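Local coordinates for protein L-Ala-D/L-Glu Epimerase (PDB 1JPD) that belongs to the enolase superfamily, pairing a mandelate racemase/muconate lactonizing enzyme-type N-terminal domain with a TIM-barrel-like C-terminal domain, at residues Leu150-Leu155 and Thr175-Ala180. Numbering follows the deposited sequence.
Sequences LLKVKL and TLIVDA
The carboxylate of D179 lies beside K154, its OD2 meeting the methylene CE of K154 at 4.1 Å while the charged atoms do not touch; L150, K152, K154, T175, I177 and D179 share this side of the sheet, and L151, V153, L176 and V178 the other. This is a beta-alpha-beta unit of the enolase-type barrel, and it illustrates how parallel strands bond: L151 reaches two different residues of its neighbour, its N donating to T175 O at 2.9 Å and its O accepting from I177 N. Five such backbone hydrogen bonds join the strands. Helix 160-170 connects them and covers the side carrying V153, L176 and V178, taking V153 on I167 and V178 on M164; on the other side L150, T175 and I177 pack on F298. L151 and L176 point the same way, CB of the former 3.8 Å from CD2 of the latter. I177 puts CG1 between its own backbone N and carbonyl carbon (chi1 60°), which brings it 3.9 Å from K152 CB. Beyond that aliphatic stem, K152 NZ forms a salt bridge with D300, whereas D179 OD1 accepts a hydrogen bond from N181 N. At the C-terminal ends, L155 N donates to D179 O from above the carbonyl plane, at 3.2 Å.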
ATOM      1  N   LEU A 150       0.063  15.715   5.112  1.00 48.61           N
ATOM      2  CA  LEU A 150      -0.808  14.592   5.451  1.00 43.15           C
ATOM      3  C   LEU A 150      -0.130  13.758   6.526  1.00 43.05           C
ATOM      4  O   LEU A 150       0.950  13.225   6.307  1.00 47.64           O
ATOM      5  CB  LEU A 150      -1.061  13.731   4.212  1.00 41.35           C
ATOM      6  CG  LEU A 150      -1.892  12.463   4.403  1.00 40.24           C
ATOM      7  CD1 LEU A 150      -3.263  12.819   4.954  1.00 38.27           C
ATOM      8  CD2 LEU A 150      -2.033  11.745   3.080  1.00 36.31           C
ATOM      9  N   LEU A 151      -0.762  13.662   7.690  1.00 41.60           N
ATOM     10  CA  LEU A 151      -0.227  12.889   8.802  1.00 38.03           C
ATOM     11  C   LEU A 151      -1.088  11.656   9.048  1.00 42.97           C
ATOM     12  O   LEU A 151      -2.318  11.750   9.101  1.00 46.08           O
ATOM     13  CB  LEU A 151      -0.205  13.728  10.084  1.00 34.08           C
ATOM     14  CG  LEU A 151       0.616  15.014  10.108  1.00 37.07           C
ATOM     15  CD1 LEU A 151       0.494  15.685  11.471  1.00 33.57           C
ATOM     16  CD2 LEU A 151       2.071  14.687   9.802  1.00 39.40           C
ATOM     17  N   LYS A 152      -0.450  10.496   9.189  1.00 42.94           N
ATOM     18  CA  LYS A 152      -1.188   9.272   9.476  1.00 42.70           C
ATOM     19  C   LYS A 152      -0.961   8.985  10.947  1.00 41.97           C
ATOM     20  O   LYS A 152       0.137   8.594  11.344  1.00 46.12           O
ATOM     21  CB  LYS A 152      -0.683   8.099   8.634  1.00 42.06           C
ATOM     22  CG  LYS A 152      -1.461   6.808   8.870  1.00 43.74           C
ATOM     23  CD  LYS A 152      -1.024   5.689   7.934  1.00 46.38           C
ATOM     24  CE  LYS A 152       0.397   5.228   8.213  1.00 48.90           C
ATOM     25  NZ  LYS A 152       0.843   4.203   7.235  1.00 48.33           N
ATOM     26  N   VAL A 153      -1.988   9.199  11.762  1.00 40.18           N
ATOM     27  CA  VAL A 153      -1.860   8.966  13.195  1.00 37.88           C
ATOM     28  C   VAL A 153      -2.154   7.520  13.530  1.00 39.10           C
ATOM     29  O   VAL A 153      -3.246   7.021  13.243  1.00 42.53           O
ATOM     30  CB  VAL A 153      -2.822   9.866  13.998  1.00 34.35           C
ATOM     31  CG1 VAL A 153      -2.672   9.586  15.478  1.00 32.27           C
ATOM     32  CG2 VAL A 153      -2.525  11.330  13.713  1.00 31.37           C
ATOM     33  N   LYS A 154      -1.173   6.844  14.120  1.00 39.08           N
ATOM     34  CA  LYS A 154      -1.338   5.446  14.514  1.00 43.33           C
ATOM     35  C   LYS A 154      -1.966   5.418  15.907  1.00 42.76           C
ATOM     36  O   LYS A 154      -1.497   6.098  16.819  1.00 42.12           O
ATOM     37  CB  LYS A 154       0.022   4.734  14.550  1.00 42.38           C
ATOM     38  CG  LYS A 154       0.581   4.346  13.195  1.00 47.59           C
ATOM     39  CD  LYS A 154       0.493   2.834  12.974  1.00 53.66           C
ATOM     40  CE  LYS A 154       1.142   2.421  11.651  1.00 57.18           C
ATOM     41  NZ  LYS A 154       2.614   2.710  11.602  1.00 55.67           N
ATOM     42  N   LEU A 155      -3.032   4.650  16.080  1.00 39.47           N
ATOM     43  CA  LEU A 155      -3.669   4.571  17.391  1.00 40.62           C
ATOM     44  C   LEU A 155      -4.014   3.141  17.780  1.00 43.50           C
ATOM     45  O   LEU A 155      -4.289   2.289  16.926  1.00 44.27           O
ATOM     46  CB  LEU A 155      -4.963   5.399  17.435  1.00 35.27           C
ATOM     47  CG  LEU A 155      -4.923   6.918  17.290  1.00 33.59           C
ATOM     48  CD1 LEU A 155      -6.351   7.461  17.315  1.00 37.04           C
ATOM     49  CD2 LEU A 155      -4.106   7.518  18.412  1.00 31.30           C
ATOM     50  N   THR A 175      -3.738  17.749   7.456  1.00 38.76           N
ATOM     51  CA  THR A 175      -4.787  16.811   7.059  1.00 35.11           C
ATOM     52  C   THR A 175      -4.446  15.551   7.861  1.00 39.14           C
ATOM     53  O   THR A 175      -3.321  15.049   7.780  1.00 41.26           O
ATOM     54  CB  THR A 175      -4.720  16.457   5.564  1.00 36.70           C
ATOM     55  OG1 THR A 175      -4.909  17.639   4.776  1.00 41.45           O
ATOM     56  CG2 THR A 175      -5.798  15.434   5.216  1.00 31.19           C
ATOM     57  N   LEU A 176      -5.397  15.044   8.638  1.00 39.18           N
ATOM     58  CA  LEU A 176      -5.145  13.867   9.465  1.00 40.27           C
ATOM     59  C   LEU A 176      -5.953  12.627   9.093  1.00 41.55           C
ATOM     60  O   LEU A 176      -7.152  12.719   8.829  1.00 48.07           O
ATOM     61  CB  LEU A 176      -5.439  14.185  10.938  1.00 35.79           C
ATOM     62  CG  LEU A 176      -4.813  15.404  11.603  1.00 36.92           C
ATOM     63  CD1 LEU A 176      -5.385  15.560  12.999  1.00 36.41           C
ATOM     64  CD2 LEU A 176      -3.306  15.245  11.660  1.00 42.35           C
ATOM     65  N   ILE A 177      -5.288  11.471   9.067  1.00 40.50           N
ATOM     66  CA  ILE A 177      -5.966  10.201   8.826  1.00 33.40           C
ATOM     67  C   ILE A 177      -5.512   9.299   9.971  1.00 34.32           C
ATOM     68  O   ILE A 177      -4.388   9.426  10.453  1.00 38.62           O
ATOM     69  CB  ILE A 177      -5.633   9.589   7.447  1.00 35.54           C
ATOM     70  CG1 ILE A 177      -4.138   9.322   7.304  1.00 37.14           C
ATOM     71  CG2 ILE A 177      -6.104  10.533   6.341  1.00 36.95           C
ATOM     72  CD1 ILE A 177      -3.786   8.691   5.960  1.00 31.51           C
ATOM     73  N   VAL A 178      -6.398   8.428  10.440  1.00 33.70           N
ATOM     74  CA  VAL A 178      -6.087   7.545  11.560  1.00 33.48           C
ATOM     75  C   VAL A 178      -6.070   6.070  11.195  1.00 38.76           C
ATOM     76  O   VAL A 178      -7.013   5.559  10.588  1.00 40.28           O
ATOM     77  CB  VAL A 178      -7.107   7.735  12.715  1.00 32.40           C
ATOM     78  CG1 VAL A 178      -7.048   6.551  13.674  1.00 30.32           C
ATOM     79  CG2 VAL A 178      -6.816   9.022  13.461  1.00 33.19           C
ATOM     80  N   ASP A 179      -4.989   5.390  11.572  1.00 39.10           N
ATOM     81  CA  ASP A 179      -4.861   3.962  11.326  1.00 37.33           C
ATOM     82  C   ASP A 179      -5.014   3.278  12.679  1.00 34.82           C
ATOM     83  O   ASP A 179      -4.071   3.225  13.465  1.00 34.54           O
ATOM     84  CB  ASP A 179      -3.491   3.629  10.725  1.00 42.14           C
ATOM     85  CG  ASP A 179      -3.408   2.191  10.211  1.00 48.89           C
ATOM     86  OD1 ASP A 179      -4.407   1.454  10.348  1.00 50.47           O
ATOM     87  OD2 ASP A 179      -2.351   1.795   9.664  1.00 50.47           O
ATOM     88  N   ALA A 180      -6.212   2.782  12.962  1.00 34.89           N
ATOM     89  CA  ALA A 180      -6.461   2.107  14.231  1.00 37.68           C
ATOM     90  C   ALA A 180      -5.945   0.672  14.154  1.00 37.24           C
ATOM     91  O   ALA A 180      -5.966  -0.071  15.139  1.00 33.09           O
ATOM     92  CB  ALA A 180      -7.953   2.132  14.561  1.00 40.27           C
TER